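Side-chain contacts in RagB/SusD domain protein (Flavobacterium johnsoniae, PDB 5J5U), which binds chitin, probably as the SusD-like surface lipoprotein of a chitin utilization locus: residues A[62-67]-A[447-452]; A[348-353]-A[398-403]. All coordinates share one frame; numbering follows the deposited sequence.

Overall arrangement
The centres of contacts 1 and 2 lie about 19 and 20 Å from the centre of the chain, and about 34 Å from each other. Their nearest atoms are about 19 Å apart, so they do not touch. Contact 1 is partly buried. It joins the start of helix 66-90 and the loop before it to the loop between helices 415-425 and 452-457, and its main residue, Tyr449, is buried. Contact 2 is a surface contact between the end of helix 337-349 and the start of helix 399-410. The two hold different elements, and along the chain contact 2 falls between the segments of contact 1. Contact 1 has one directed hydrogen bond. Contact 2 has none and relies on a tyrosine face and long charged side chains.

Contact 1. Residues A[62-67]-A[447-452]; sequences FKKVDE and RLYYPN
Tyr449 and Asp66 make the single hydrogen bond of this contact. Tyr449 OH donates to Asp66 OD1 at 2.8 Å. The carboxylate oxygen uses its anti lone pair, the one away from OD2. The two side chains cross at about a right angle, and the carboxylate plane stands 87° to the ring. Asp66 OD1 lies at the ring edge, near its plane.

Aliphatic contact comes from Lys64. Its CD meets Tyr449 CE1 at 3.7 Å, obliquely to the ring. The chain bends at chi3 (-77°), and Lys64 NZ ends 5.2 Å from the ring centroid. That is at most a weak cation-pi attraction.

With Tyr449 CG between the backbone N and the carbonyl carbon (chi1 49°), the ring reaches Asp66 with its hydroxyl and Lys64 with CE1. A phenylalanine in place of Tyr449 would probably leave Asp66 OD1 without this donor.

Ala69 of helix 66-90 and Asn473 also touch the tyrosine. Val65 is the N-cap residue, so Tyr449 binds in the first turn of the helix. A tyrosine from an irregular loop thus hydrogen-bonds to the first residue of helix 66-90, joining parts about 380 residues apart in the sequence of a largely helical SusD-like fold.

Contact 2. Residues A[348-353]-A[398-403]; sequences AYRGWV and TEKEQI
The Tyr349 ring has Glu399 over one face and Lys400 at its edge. Glu399 CB makes a CH-pi contact with that face, 4.0 Å from the ring centroid and 20° off the normal. It sits toward the rim, on the CD1 and CE1 side. Lys400 CE lies near the ring plane, 3.9 Å from Tyr349 CE2. The second flat group is the Arg350 guanidinium, which has Lys400 NZ over one face.

Glu399 crosses the tyrosine at about a right angle. A bend at chi2 (89°) brings its carboxylate to the ring, and Glu399 OE2 comes within 3.0 Å of Tyr349 CE1. The ring and carboxylate planes are 57° apart. With Tyr349 CG anti to the backbone N, the ring lies against Glu399 and Lys400.

This is a helix C-terminus meeting a helix N-terminus. Helix 337-349 closes in a Schellman motif at Gly351, whose positive phi favours glycine. Gly351 N bonds to Ala348 O at 2.8 Å. Thr398 takes the N-cap position of helix 399-410. Both helices lie in the mainly helical fold of this SusD-like family, which is grouped with the TPR clan.

Lys400 runs extended beyond CG and crosses both Tyr349 and Arg350 at about a right angle. Its NZ stands 3.7 Å from Arg350 NH2, a close approach of like charges. The repulsion is probably eased by Glu346 and Glu198, which both form salt bridges with Arg350 NH2. Within its own segment, Arg350 CD lies 3.7 Å above the plane of the Trp352 ring, toward its rim.

Contact 1. Residues A[62-67]-A[447-452]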
# COMPACT_ATOMS: atom_id res chain seq x y z
N PHE A 62 3.26 19.14 -1.27
CA PHE A 62 3.92 18.82 -2.55
C PHE A 62 5.21 19.64 -2.82
O PHE A 62 5.21 20.62 -3.56
CB PHE A 62 2.94 18.99 -3.72
CG PHE A 62 1.58 18.38 -3.46
CD1 PHE A 62 1.45 17.22 -2.69
CD2 PHE A 62 0.43 18.97 -3.99
CE1 PHE A 62 0.23 16.66 -2.44
CE2 PHE A 62 -0.81 18.43 -3.76
CZ PHE A 62 -0.93 17.27 -2.97
N LYS A 63 6.30 19.23 -2.20
CA LYS A 63 7.60 19.80 -2.47
C LYS A 63 8.59 18.66 -2.82
O LYS A 63 8.56 17.60 -2.19
CB LYS A 63 8.11 20.61 -1.28
CG LYS A 63 7.29 21.83 -0.98
CD LYS A 63 8.00 22.73 0.03
CE LYS A 63 7.11 23.90 0.42
NZ LYS A 63 7.82 24.76 1.38
N LYS A 64 9.43 18.89 -3.82
CA LYS A 64 10.35 17.86 -4.30
C LYS A 64 11.63 17.79 -3.51
O LYS A 64 12.25 18.81 -3.24
CB LYS A 64 10.72 18.10 -5.77
CG LYS A 64 9.56 18.19 -6.69
CD LYS A 64 9.95 17.70 -8.07
CE LYS A 64 10.78 18.71 -8.82
NZ LYS A 64 10.80 18.40 -10.29
N VAL A 65 12.00 16.56 -3.16
CA VAL A 65 13.34 16.24 -2.64
C VAL A 65 13.73 14.98 -3.40
O VAL A 65 13.04 13.94 -3.28
CB VAL A 65 13.37 15.98 -1.11
CG1 VAL A 65 14.80 15.78 -0.63
CG2 VAL A 65 12.72 17.12 -0.34
N ASP A 66 14.79 15.08 -4.21
CA ASP A 66 15.23 13.98 -5.08
C ASP A 66 15.39 12.68 -4.32
O ASP A 66 14.95 11.63 -4.77
CB ASP A 66 16.56 14.31 -5.77
CG ASP A 66 16.44 15.45 -6.76
OD1 ASP A 66 15.30 15.75 -7.18
OD2 ASP A 66 17.48 16.05 -7.11
N GLU A 67 16.05 12.75 -3.19
CA GLU A 67 16.30 11.59 -2.36
C GLU A 67 14.98 10.93 -1.95
O GLU A 67 14.87 9.69 -1.90
CB GLU A 67 17.11 11.97 -1.13
CG GLU A 67 17.38 10.83 -0.21
CD GLU A 67 17.86 11.27 1.15
OE1 GLU A 67 17.03 11.79 1.90
OE2 GLU A 67 19.06 11.05 1.49
N ARG A 447 3.05 10.48 -10.06
CA ARG A 447 4.13 9.47 -10.03
C ARG A 447 5.34 10.10 -9.34
O ARG A 447 5.36 11.30 -9.16
CB ARG A 447 4.51 8.98 -11.43
CG ARG A 447 5.19 10.08 -12.29
CD ARG A 447 5.52 9.63 -13.72
NE ARG A 447 6.72 8.77 -13.80
CZ ARG A 447 7.98 9.21 -13.92
NH1 ARG A 447 8.23 10.50 -13.94
NH2 ARG A 447 9.00 8.34 -13.99
N LEU A 448 6.33 9.30 -8.98
CA LEU A 448 7.62 9.86 -8.60
C LEU A 448 8.58 9.63 -9.78
O LEU A 448 8.26 8.89 -10.73
CB LEU A 448 8.15 9.21 -7.31
CG LEU A 448 7.27 9.41 -6.05
CD1 LEU A 448 7.89 8.71 -4.84
CD2 LEU A 448 7.03 10.90 -5.74
N TYR A 449 9.74 10.29 -9.76
CA TYR A 449 10.54 10.39 -10.98
C TYR A 449 11.84 9.57 -10.91
O TYR A 449 12.42 9.39 -9.83
CB TYR A 449 10.81 11.87 -11.30
CG TYR A 449 11.31 12.69 -10.12
CD1 TYR A 449 10.43 13.39 -9.30
CD2 TYR A 449 12.67 12.78 -9.83
CE1 TYR A 449 10.88 14.15 -8.22
CE2 TYR A 449 13.13 13.54 -8.77
CZ TYR A 449 12.22 14.23 -7.97
OH TYR A 449 12.68 14.96 -6.89
N TYR A 450 12.30 9.09 -12.06
CA TYR A 450 13.55 8.33 -12.13
C TYR A 450 14.72 9.21 -11.70
O TYR A 450 14.71 10.41 -11.99
CB TYR A 450 13.84 7.83 -13.55
CG TYR A 450 12.71 7.20 -14.35
CD1 TYR A 450 11.91 6.20 -13.84
CD2 TYR A 450 12.50 7.61 -15.66
CE1 TYR A 450 10.89 5.63 -14.63
CE2 TYR A 450 11.52 7.05 -16.46
CZ TYR A 450 10.72 6.07 -15.95
OH TYR A 450 9.74 5.55 -16.77
N PRO A 451 15.72 8.64 -11.00
CA PRO A 451 16.89 9.45 -10.64
C PRO A 451 17.72 9.83 -11.86
O PRO A 451 17.83 9.05 -12.83
CB PRO A 451 17.69 8.54 -9.68
CG PRO A 451 17.27 7.16 -10.05
CD PRO A 451 15.83 7.25 -10.51
N ASN A 452 18.28 11.03 -11.80
CA ASN A 452 19.14 11.58 -12.83
C ASN A 452 20.38 10.70 -13.13
O ASN A 452 20.95 10.76 -14.22
CB ASN A 452 19.55 13.00 -12.43
CG ASN A 452 20.22 13.73 -13.57
OD1 ASN A 452 19.70 13.75 -14.68
ND2 ASN A 452 21.39 14.31 -13.32

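Contact 2. Residues A[348-353]-A[398-403]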
# COMPACT_ATOMS: atom_id res chain seq x y z
N ALA A 348 -17.55 -7.36 -8.36
CA ALA A 348 -18.95 -7.78 -8.34
C ALA A 348 -19.84 -6.69 -8.90
O ALA A 348 -20.68 -6.96 -9.76
CB ALA A 348 -19.39 -8.12 -6.92
N TYR A 349 -19.64 -5.47 -8.42
CA TYR A 349 -20.43 -4.33 -8.89
C TYR A 349 -20.28 -4.08 -10.38
O TYR A 349 -21.13 -3.45 -11.00
CB TYR A 349 -20.03 -3.06 -8.13
CG TYR A 349 -20.63 -1.80 -8.70
CD1 TYR A 349 -21.94 -1.45 -8.43
CD2 TYR A 349 -19.89 -0.98 -9.53
CE1 TYR A 349 -22.49 -0.31 -8.96
CE2 TYR A 349 -20.44 0.17 -10.06
CZ TYR A 349 -21.74 0.50 -9.77
OH TYR A 349 -22.29 1.64 -10.30
N ARG A 350 -19.18 -4.56 -10.95
CA ARG A 350 -18.94 -4.45 -12.38
C ARG A 350 -19.45 -5.67 -13.14
O ARG A 350 -19.37 -5.73 -14.36
CB ARG A 350 -17.45 -4.26 -12.64
CG ARG A 350 -16.89 -2.93 -12.17
CD ARG A 350 -15.37 -2.97 -12.19
NE ARG A 350 -14.79 -1.72 -11.72
CZ ARG A 350 -14.40 -0.74 -12.52
NH1 ARG A 350 -14.54 -0.87 -13.83
NH2 ARG A 350 -13.87 0.36 -12.00
N GLY A 351 -19.96 -6.66 -12.41
CA GLY A 351 -20.44 -7.87 -13.04
C GLY A 351 -19.31 -8.77 -13.52
O GLY A 351 -19.51 -9.62 -14.39
N TRP A 352 -18.12 -8.56 -12.97
CA TRP A 352 -16.95 -9.33 -13.39
C TRP A 352 -16.86 -10.69 -12.68
O TRP A 352 -16.41 -11.66 -13.27
CB TRP A 352 -15.68 -8.52 -13.13
CG TRP A 352 -15.53 -7.33 -14.03
CD1 TRP A 352 -16.37 -6.93 -15.04
CD2 TRP A 352 -14.43 -6.39 -14.05
NE1 TRP A 352 -15.88 -5.80 -15.66
CE2 TRP A 352 -14.69 -5.46 -15.07
CE3 TRP A 352 -13.26 -6.26 -13.29
CZ2 TRP A 352 -13.83 -4.40 -15.36
CZ3 TRP A 352 -12.40 -5.21 -13.57
CH2 TRP A 352 -12.69 -4.29 -14.60
N VAL A 353 -17.31 -10.76 -11.43
CA VAL A 353 -17.31 -12.02 -10.70
C VAL A 353 -18.71 -12.28 -10.15
O VAL A 353 -19.54 -11.36 -10.09
CB VAL A 353 -16.30 -12.05 -9.52
CG1 VAL A 353 -14.87 -11.83 -10.04
CG2 VAL A 353 -16.66 -11.02 -8.44
N THR A 398 -23.38 4.85 -4.92
CA THR A 398 -22.15 5.28 -4.27
C THR A 398 -21.19 4.12 -4.01
O THR A 398 -20.32 4.22 -3.14
CB THR A 398 -22.47 5.97 -2.93
OG1 THR A 398 -22.90 5.00 -1.96
CG2 THR A 398 -23.58 6.99 -3.12
N GLU A 399 -21.35 3.02 -4.75
CA GLU A 399 -20.55 1.82 -4.50
C GLU A 399 -19.06 2.10 -4.61
O GLU A 399 -18.30 1.78 -3.71
CB GLU A 399 -20.94 0.69 -5.46
CG GLU A 399 -22.34 0.14 -5.27
CD GLU A 399 -23.39 0.88 -6.08
OE1 GLU A 399 -23.28 2.12 -6.20
OE2 GLU A 399 -24.31 0.23 -6.61
N LYS A 400 -18.66 2.69 -5.72
CA LYS A 400 -17.25 2.99 -5.97
C LYS A 400 -16.67 3.95 -4.93
O LYS A 400 -15.52 3.78 -4.49
CB LYS A 400 -17.09 3.55 -7.39
CG LYS A 400 -17.31 2.47 -8.46
CD LYS A 400 -17.08 3.00 -9.86
CE LYS A 400 -17.06 1.89 -10.90
NZ LYS A 400 -16.87 2.44 -12.26
N GLU A 401 -17.45 4.95 -4.52
CA GLU A 401 -17.01 5.89 -3.50
C GLU A 401 -16.77 5.19 -2.17
O GLU A 401 -15.73 5.38 -1.52
CB GLU A 401 -18.04 7.00 -3.32
CG GLU A 401 -17.68 7.98 -2.22
CD GLU A 401 -18.67 9.12 -2.11
OE1 GLU A 401 -19.64 9.14 -2.89
OE2 GLU A 401 -18.50 9.98 -1.22
N GLN A 402 -17.74 4.35 -1.80
CA GLN A 402 -17.71 3.62 -0.54
C GLN A 402 -16.58 2.60 -0.50
O GLN A 402 -15.89 2.46 0.53
CB GLN A 402 -19.06 2.92 -0.31
CG GLN A 402 -20.16 3.87 0.08
CD GLN A 402 -21.53 3.20 0.16
OE1 GLN A 402 -22.30 3.20 -0.81
NE2 GLN A 402 -21.85 2.66 1.33
N ILE A 403 -16.37 1.91 -1.63
CA ILE A 403 -15.35 0.87 -1.76
C ILE A 403 -13.94 1.47 -1.74
O ILE A 403 -13.03 0.96 -1.06
CB ILE A 403 -15.55 0.04 -3.07
CG1 ILE A 403 -16.81 -0.80 -2.97
CG2 ILE A 403 -14.35 -0.88 -3.33
CD1 ILE A 403 -17.13 -1.55 -4.22